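Local coordinates for protein amorpha-4,11-diene synthase (Artemisia annua, PDB 4GAX) that probably cyclises farnesyl diphosphate into a sesquiterpene such as alpha-bisabolol, being an engineered variant of a plant terpene synthase, at residues Lys60-Leu71 with Leu95-His106. Sequence-based numbering, arbitrary orientation.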
ATOM      1  N   LYS A  60      -2.728  -4.586 -27.040  1.00 27.77           N
ATOM      2  CA  LYS A  60      -3.773  -3.835 -26.342  1.00 31.75           C
ATOM      3  C   LYS A  60      -5.140  -3.961 -27.005  1.00 30.99           C
ATOM      4  O   LYS A  60      -6.153  -4.153 -26.325  1.00 31.94           O
ATOM      5  CB  LYS A  60      -3.398  -2.353 -26.254  1.00 38.44           C
ATOM      6  CG  LYS A  60      -2.980  -1.913 -24.868  1.00 50.41           C
ATOM      7  CD  LYS A  60      -1.515  -1.516 -24.810  1.00 63.67           C
ATOM      8  CE  LYS A  60      -1.348  -0.012 -24.933  1.00 69.39           C
ATOM      9  NZ  LYS A  60      -2.631   0.697 -24.663  1.00 71.37           N
ATOM     10  N   LYS A  61      -5.164  -3.852 -28.330  1.00 27.36           N
ATOM     11  CA  LYS A  61      -6.414  -3.944 -29.079  1.00 33.45           C
ATOM     12  C   LYS A  61      -7.019  -5.345 -29.017  1.00 28.53           C
ATOM     13  O   LYS A  61      -8.244  -5.503 -29.019  1.00 31.22           O
ATOM     14  CB  LYS A  61      -6.190  -3.562 -30.541  1.00 38.83           C
ATOM     15  CG  LYS A  61      -5.491  -2.229 -30.748  1.00 49.23           C
ATOM     16  CD  LYS A  61      -5.490  -1.859 -32.226  1.00 55.79           C
ATOM     17  CE  LYS A  61      -4.521  -0.723 -32.519  1.00 61.60           C
ATOM     18  NZ  LYS A  61      -3.385  -1.188 -33.370  1.00 68.35           N
ATOM     19  N   GLU A  62      -6.174  -6.368 -29.011  1.00 26.19           N
ATOM     20  CA  GLU A  62      -6.674  -7.733 -28.896  1.00 27.75           C
ATOM     21  C   GLU A  62      -7.342  -7.908 -27.532  1.00 26.30           C
ATOM     22  O   GLU A  62      -8.392  -8.540 -27.420  1.00 26.72           O
ATOM     23  CB  GLU A  62      -5.537  -8.749 -29.026  1.00 39.37           C
ATOM     24  CG  GLU A  62      -4.771  -8.697 -30.331  1.00 52.11           C
ATOM     25  CD  GLU A  62      -3.715  -9.791 -30.415  1.00 61.34           C
ATOM     26  OE1 GLU A  62      -3.993 -10.924 -29.951  1.00 65.06           O
ATOM     27  OE2 GLU A  62      -2.606  -9.516 -30.931  1.00 60.61           O
ATOM     28  N   VAL A  63      -6.722  -7.356 -26.492  1.00 23.16           N
ATOM     29  CA  VAL A  63      -7.284  -7.444 -25.145  1.00 22.90           C
ATOM     30  C   VAL A  63      -8.580  -6.640 -24.998  1.00 25.17           C
ATOM     31  O   VAL A  63      -9.520  -7.082 -24.325  1.00 23.14           O
ATOM     32  CB  VAL A  63      -6.259  -7.008 -24.071  1.00 25.97           C
ATOM     33  CG1 VAL A  63      -6.881  -7.049 -22.665  1.00 25.13           C
ATOM     34  CG2 VAL A  63      -5.023  -7.915 -24.131  1.00 23.32           C
ATOM     35  N   ARG A  64      -8.648  -5.469 -25.622  1.00 28.05           N
ATOM     36  CA  ARG A  64      -9.901  -4.715 -25.594  1.00 26.91           C
ATOM     37  C   ARG A  64     -11.014  -5.544 -26.199  1.00 23.71           C
ATOM     38  O   ARG A  64     -12.109  -5.616 -25.642  1.00 30.58           O
ATOM     39  CB  ARG A  64      -9.780  -3.390 -26.332  1.00 24.85           C
ATOM     40  CG  ARG A  64      -8.923  -2.414 -25.604  1.00 30.07           C
ATOM     41  CD  ARG A  64      -9.030  -1.031 -26.194  1.00 32.16           C
ATOM     42  NE  ARG A  64      -8.150  -0.124 -25.475  1.00 41.54           N
ATOM     43  CZ  ARG A  64      -6.997   0.332 -25.949  1.00 42.39           C
ATOM     44  NH1 ARG A  64      -6.598  -0.005 -27.170  1.00 42.92           N
ATOM     45  NH2 ARG A  64      -6.260   1.152 -25.208  1.00 49.81           N
ATOM     46  N   GLN A  65     -10.719  -6.190 -27.325  1.00 26.60           N
ATOM     47  CA  GLN A  65     -11.699  -7.015 -28.010  1.00 29.20           C
ATOM     48  C   GLN A  65     -12.154  -8.209 -27.159  1.00 32.08           C
ATOM     49  O   GLN A  65     -13.331  -8.575 -27.177  1.00 27.21           O
ATOM     50  CB  GLN A  65     -11.151  -7.479 -29.363  1.00 34.45           C
ATOM     51  CG  GLN A  65     -12.017  -8.495 -30.097  1.00 36.22           C
ATOM     52  CD  GLN A  65     -13.305  -7.889 -30.656  1.00 57.33           C
ATOM     53  OE1 GLN A  65     -13.544  -6.681 -30.551  1.00 57.62           O
ATOM     54  NE2 GLN A  65     -14.137  -8.735 -31.257  1.00 62.00           N
ATOM     55  N   LEU A  66     -11.225  -8.812 -26.420  1.00 27.41           N
ATOM     56  CA  LEU A  66     -11.567  -9.899 -25.499  1.00 29.16           C
ATOM     57  C   LEU A  66     -12.570  -9.445 -24.444  1.00 26.68           C
ATOM     58  O   LEU A  66     -13.542 -10.147 -24.151  1.00 23.88           O
ATOM     59  CB  LEU A  66     -10.315 -10.414 -24.790  1.00 28.19           C
ATOM     60  CG  LEU A  66      -9.302 -11.190 -25.629  1.00 37.82           C
ATOM     61  CD1 LEU A  66      -8.141 -11.634 -24.759  1.00 46.02           C
ATOM     62  CD2 LEU A  66      -9.962 -12.379 -26.313  1.00 43.49           C
ATOM     63  N   LEU A  67     -12.319  -8.272 -23.869  1.00 23.87           N
ATOM     64  CA  LEU A  67     -13.183  -7.739 -22.833  1.00 22.97           C
ATOM     65  C   LEU A  67     -14.553  -7.420 -23.418  1.00 26.51           C
ATOM     66  O   LEU A  67     -15.588  -7.714 -22.814  1.00 26.15           O
ATOM     67  CB  LEU A  67     -12.548  -6.480 -22.222  1.00 21.81           C
ATOM     68  CG  LEU A  67     -11.314  -6.729 -21.351  1.00 21.72           C
ATOM     69  CD1 LEU A  67     -10.568  -5.398 -21.134  1.00 23.70           C
ATOM     70  CD2 LEU A  67     -11.743  -7.310 -20.012  1.00 24.72           C
ATOM     71  N   LYS A  68     -14.556  -6.840 -24.616  1.00 22.69           N
ATOM     72  CA  LYS A  68     -15.799  -6.443 -25.269  1.00 26.48           C
ATOM     73  C   LYS A  68     -16.659  -7.657 -25.597  1.00 29.59           C
ATOM     74  O   LYS A  68     -17.870  -7.646 -25.364  1.00 30.64           O
ATOM     75  CB  LYS A  68     -15.497  -5.652 -26.560  1.00 29.68           C
ATOM     76  CG  LYS A  68     -16.735  -5.217 -27.308  1.00 37.78           C
ATOM     77  CD  LYS A  68     -16.404  -4.589 -28.659  1.00 50.89           C
ATOM     78  CE  LYS A  68     -17.659  -4.040 -29.328  1.00 60.61           C
ATOM     79  NZ  LYS A  68     -18.306  -2.987 -28.494  1.00 62.97           N
ATOM     80  N   GLU A  69     -16.031  -8.700 -26.140  1.00 25.41           N
ATOM     81  CA  GLU A  69     -16.743  -9.911 -26.537  1.00 31.41           C
ATOM     82  C   GLU A  69     -17.398 -10.609 -25.347  1.00 29.47           C
ATOM     83  O   GLU A  69     -18.532 -11.095 -25.440  1.00 30.66           O
ATOM     84  CB  GLU A  69     -15.796 -10.874 -27.262  1.00 38.84           C
ATOM     85  CG  GLU A  69     -15.386 -10.400 -28.646  1.00 53.14           C
ATOM     86  CD  GLU A  69     -14.303 -11.269 -29.264  1.00 65.97           C
ATOM     87  OE1 GLU A  69     -13.739 -12.130 -28.549  1.00 66.12           O
ATOM     88  OE2 GLU A  69     -14.016 -11.086 -30.467  1.00 74.40           O
ATOM     89  N   ALA A  70     -16.673 -10.656 -24.236  1.00 24.28           N
ATOM     90  CA  ALA A  70     -17.173 -11.282 -23.013  1.00 26.37           C
ATOM     91  C   ALA A  70     -18.284 -10.448 -22.356  1.00 33.65           C
ATOM     92  O   ALA A  70     -19.280 -10.985 -21.864  1.00 31.73           O
ATOM     93  CB  ALA A  70     -16.024 -11.498 -22.038  1.00 25.89           C
ATOM     94  N   LEU A  71     -18.106  -9.132 -22.349  1.00 28.55           N
ATOM     95  CA  LEU A  71     -19.106  -8.239 -21.796  1.00 27.46           C
ATOM     96  C   LEU A  71     -20.411  -8.284 -22.591  1.00 33.49           C
ATOM     97  O   LEU A  71     -21.502  -8.262 -22.009  1.00 31.45           O
ATOM     98  CB  LEU A  71     -18.574  -6.806 -21.762  1.00 32.43           C
ATOM     99  CG  LEU A  71     -19.503  -5.784 -21.100  1.00 34.00           C
ATOM    100  CD1 LEU A  71     -19.890  -6.250 -19.703  1.00 31.46           C
ATOM    101  CD2 LEU A  71     -18.828  -4.422 -21.028  1.00 36.24           C
ATOM    102  N   LEU A  95      -3.727  -0.234 -18.076  1.00 17.89           N
ATOM    103  CA  LEU A  95      -3.889  -0.113 -19.525  1.00 19.40           C
ATOM    104  C   LEU A  95      -5.360  -0.133 -19.927  1.00 26.01           C
ATOM    105  O   LEU A  95      -5.710   0.314 -21.010  1.00 24.69           O
ATOM    106  CB  LEU A  95      -3.173  -1.256 -20.247  1.00 23.00           C
ATOM    107  CG  LEU A  95      -1.646  -1.312 -20.137  1.00 27.20           C
ATOM    108  CD1 LEU A  95      -1.153  -2.467 -20.983  1.00 25.75           C
ATOM    109  CD2 LEU A  95      -1.029  -0.006 -20.617  1.00 30.20           C
ATOM    110  N   PHE A  96      -6.217  -0.650 -19.052  1.00 25.70           N
ATOM    111  CA  PHE A  96      -7.626  -0.851 -19.394  1.00 26.24           C
ATOM    112  C   PHE A  96      -8.569  -0.331 -18.312  1.00 27.24           C
ATOM    113  O   PHE A  96      -9.572  -0.979 -17.977  1.00 21.81           O
ATOM    114  CB  PHE A  96      -7.873  -2.342 -19.617  1.00 22.17           C
ATOM    115  CG  PHE A  96      -6.925  -2.958 -20.601  1.00 23.06           C
ATOM    116  CD1 PHE A  96      -7.097  -2.747 -21.954  1.00 23.46           C
ATOM    117  CD2 PHE A  96      -5.851  -3.727 -20.174  1.00 26.91           C
ATOM    118  CE1 PHE A  96      -6.223  -3.312 -22.890  1.00 30.49           C
ATOM    119  CE2 PHE A  96      -4.970  -4.297 -21.099  1.00 23.77           C
ATOM    120  CZ  PHE A  96      -5.159  -4.081 -22.460  1.00 32.99           C
ATOM    121  N   GLU A  97      -8.234   0.840 -17.776  1.00 24.28           N
ATOM    122  CA  GLU A  97      -8.957   1.438 -16.664  1.00 30.02           C
ATOM    123  C   GLU A  97     -10.420   1.631 -17.009  1.00 27.30           C
ATOM    124  O   GLU A  97     -11.314   1.175 -16.276  1.00 23.27           O
ATOM    125  CB  GLU A  97      -8.339   2.793 -16.310  1.00 39.49           C
ATOM    126  CG  GLU A  97      -8.250   3.060 -14.830  1.00 58.60           C
ATOM    127  CD  GLU A  97      -7.289   2.112 -14.132  1.00 70.85           C
ATOM    128  OE1 GLU A  97      -6.063   2.326 -14.231  1.00 78.07           O
ATOM    129  OE2 GLU A  97      -7.756   1.147 -13.487  1.00 71.03           O
ATOM    130  N   GLN A  98     -10.667   2.313 -18.123  1.00 20.82           N
ATOM    131  CA  GLN A  98     -12.040   2.596 -18.522  1.00 21.07           C
ATOM    132  C   GLN A  98     -12.784   1.299 -18.807  1.00 26.81           C
ATOM    133  O   GLN A  98     -13.946   1.141 -18.416  1.00 24.70           O
ATOM    134  CB  GLN A  98     -12.087   3.533 -19.739  1.00 32.16           C
ATOM    135  CG  GLN A  98     -13.474   4.157 -19.986  1.00 39.46           C
ATOM    136  CD  GLN A  98     -14.428   3.214 -20.709  1.00 46.01           C
ATOM    137  OE1 GLN A  98     -13.991   2.294 -21.411  1.00 49.24           O
ATOM    138  NE2 GLN A  98     -15.738   3.430 -20.536  1.00 34.67           N
ATOM    139  N   GLU A  99     -12.117   0.371 -19.490  1.00 21.63           N
ATOM    140  CA  GLU A  99     -12.779  -0.873 -19.901  1.00 24.52           C
ATOM    141  C   GLU A  99     -13.176  -1.697 -18.682  1.00 19.73           C
ATOM    142  O   GLU A  99     -14.283  -2.235 -18.624  1.00 26.17           O
ATOM    143  CB  GLU A  99     -11.896  -1.700 -20.843  1.00 23.42           C
ATOM    144  CG  GLU A  99     -11.696  -1.077 -22.218  1.00 33.69           C
ATOM    145  CD  GLU A  99     -10.574  -0.048 -22.265  1.00 28.21           C
ATOM    146  OE1 GLU A  99     -10.004   0.299 -21.204  1.00 24.76           O
ATOM    147  OE2 GLU A  99     -10.263   0.428 -23.380  1.00 35.23           O
ATOM    148  N   ILE A 100     -12.277  -1.773 -17.705  1.00 19.03           N
ATOM    149  CA  ILE A 100     -12.535  -2.534 -16.485  1.00 19.89           C
ATOM    150  C   ILE A 100     -13.574  -1.853 -15.591  1.00 24.74           C
ATOM    151  O   ILE A 100     -14.498  -2.503 -15.102  1.00 26.70           O
ATOM    152  CB  ILE A 100     -11.236  -2.769 -15.699  1.00 25.31           C
ATOM    153  CG1 ILE A 100     -10.327  -3.727 -16.475  1.00 28.16           C
ATOM    154  CG2 ILE A 100     -11.522  -3.340 -14.327  1.00 24.82           C
ATOM    155  CD1 ILE A 100      -8.981  -3.923 -15.794  1.00 23.46           C
ATOM    156  N   ASP A 101     -13.424  -0.554 -15.353  1.00 24.62           N
ATOM    157  CA  ASP A 101     -14.438   0.164 -14.575  1.00 23.47           C
ATOM    158  C   ASP A 101     -15.804   0.017 -15.215  1.00 23.65           C
ATOM    159  O   ASP A 101     -16.784  -0.274 -14.536  1.00 20.93           O
ATOM    160  CB  ASP A 101     -14.073   1.645 -14.417  1.00 20.08           C
ATOM    161  CG  ASP A 101     -12.808   1.836 -13.586  1.00 28.46           C
ATOM    162  OD1 ASP A 101     -12.377   0.858 -12.919  1.00 28.85           O
ATOM    163  OD2 ASP A 101     -12.236   2.943 -13.613  1.00 32.25           O
ATOM    164  N   HIS A 102     -15.868   0.178 -16.532  1.00 22.99           N
ATOM    165  CA  HIS A 102     -17.152   0.050 -17.220  1.00 24.54           C
ATOM    166  C   HIS A 102     -17.733  -1.372 -17.129  1.00 26.04           C
ATOM    167  O   HIS A 102     -18.937  -1.553 -16.934  1.00 21.66           O
ATOM    168  CB  HIS A 102     -17.028   0.489 -18.672  1.00 27.45           C
ATOM    169  CG  HIS A 102     -18.273   0.273 -19.474  1.00 30.52           C
ATOM    170  ND1 HIS A 102     -18.446  -0.827 -20.290  1.00 37.80           N
ATOM    171  CD2 HIS A 102     -19.397   1.011 -19.589  1.00 29.74           C
ATOM    172  CE1 HIS A 102     -19.630  -0.754 -20.871  1.00 33.69           C
ATOM    173  NE2 HIS A 102     -20.230   0.349 -20.461  1.00 38.35           N
ATOM    174  N   ALA A 103     -16.872  -2.373 -17.267  1.00 20.96           N
ATOM    175  CA  ALA A 103     -17.271  -3.779 -17.184  1.00 26.25           C
ATOM    176  C   ALA A 103     -17.842  -4.113 -15.810  1.00 22.39           C
ATOM    177  O   ALA A 103     -18.929  -4.670 -15.707  1.00 21.96           O
ATOM    178  CB  ALA A 103     -16.068  -4.684 -17.480  1.00 25.15           C
ATOM    179  N   LEU A 104     -17.102  -3.768 -14.758  1.00 19.40           N
ATOM    180  CA  LEU A 104     -17.552  -4.040 -13.392  1.00 16.67           C
ATOM    181  C   LEU A 104     -18.807  -3.254 -13.036  1.00 19.29           C
ATOM    182  O   LEU A 104     -19.675  -3.756 -12.308  1.00 21.76           O
ATOM    183  CB  LEU A 104     -16.432  -3.769 -12.387  1.00 15.88           C
ATOM    184  CG  LEU A 104     -15.214  -4.683 -12.562  1.00 23.94           C
ATOM    185  CD1 LEU A 104     -14.166  -4.373 -11.493  1.00 26.04           C
ATOM    186  CD2 LEU A 104     -15.599  -6.163 -12.503  1.00 21.10           C
ATOM    187  N   GLN A 105     -18.917  -2.036 -13.570  1.00 21.08           N
ATOM    188  CA  GLN A 105     -20.125  -1.236 -13.379  1.00 23.54           C
ATOM    189  C   GLN A 105     -21.315  -1.964 -13.974  1.00 27.58           C
ATOM    190  O   GLN A 105     -22.398  -2.044 -13.368  1.00 20.31           O
ATOM    191  CB  GLN A 105     -19.983   0.120 -14.071  1.00 20.28           C
ATOM    192  CG  GLN A 105     -21.175   1.041 -13.883  1.00 20.17           C
ATOM    193  CD  GLN A 105     -21.116   2.245 -14.808  1.00 29.67           C
ATOM    194  OE1 GLN A 105     -20.703   2.123 -15.964  1.00 31.37           O
ATOM    195  NE2 GLN A 105     -21.517   3.423 -14.300  1.00 25.25           N
ATOM    196  N   HIS A 106     -21.111  -2.492 -15.176  1.00 21.20           N
ATOM    197  CA  HIS A 106     -22.182  -3.175 -15.889  1.00 25.47           C
ATOM    198  C   HIS A 106     -22.558  -4.479 -15.185  1.00 24.97           C
ATOM    199  O   HIS A 106     -23.738  -4.853 -15.125  1.00 21.20           O
ATOM    200  CB  HIS A 106     -21.755  -3.455 -17.324  1.00 21.80           C
ATOM    201  CG  HIS A 106     -22.832  -4.075 -18.153  1.00 26.46           C
ATOM    202  ND1 HIS A 106     -22.860  -5.425 -18.443  1.00 37.00           N
ATOM    203  CD2 HIS A 106     -23.919  -3.538 -18.740  1.00 28.54           C
ATOM    204  CE1 HIS A 106     -23.921  -5.685 -19.184  1.00 35.28           C
ATOM    205  NE2 HIS A 106     -24.583  -4.563 -19.382  1.00 35.37           N
TER
HETATM  206  O   HOH W   1      -7.554   0.966 -22.936  1.00 37.55           O
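Phe96, at the N-cap position of helix 97-111, inserts its ring between that helix and helix 52-71, where Val63 meets it face on. Val63 CG1 lies over the face, 3.8 Å from the ring centroid, a CH-pi contact; Phe96's own neighbour Leu95 lays CB over the opposite face. The ring edge is occupied too, with Lys60 O 3.5 Å from Phe96 CE1 and Arg64 CG beside the same atom. Leu243 of helix 238-269 also touches Phe96, so this is the tight, buried side. Further along, Leu67 CD1 packs on Glu99 CB at 3.9 Å, and Leu71, with CG anti to the backbone N (chi1 -176°), sets CD2 at the edge of the His102 ring and CD1 3.3 Å from His106 ND1, a nitrogen buried here with no partner in the model.

The solvent side is polar and hydrated. The extended Arg64 chain carries NE to 3.0 Å from Glu99 OE2, a salt bridge whose N-H...O angle of 139° is bent; the oxygen lies near the guanidinium plane, yet the donor stands above the carboxylate plane. A water accepts from Arg64 NH2 at 2.6 Å and donates to both Leu95 O and Glu99 OE2. With an alanine at Arg64, the Glu99 carboxylate would probably lose its charged mate and the water this donor.

The axes of helix segments 60-71 and 97-106 run nearly parallel, 8° apart and 10.8 Å at closest approach, within the all-helical N-terminal domain of the terpene synthase. The chemistry therefore implies an apolar seam closed on its wetter flank by one ion pair, whose shared water also ties Arg64 to the Leu95 carbonyl in the turn just before helix 97-111.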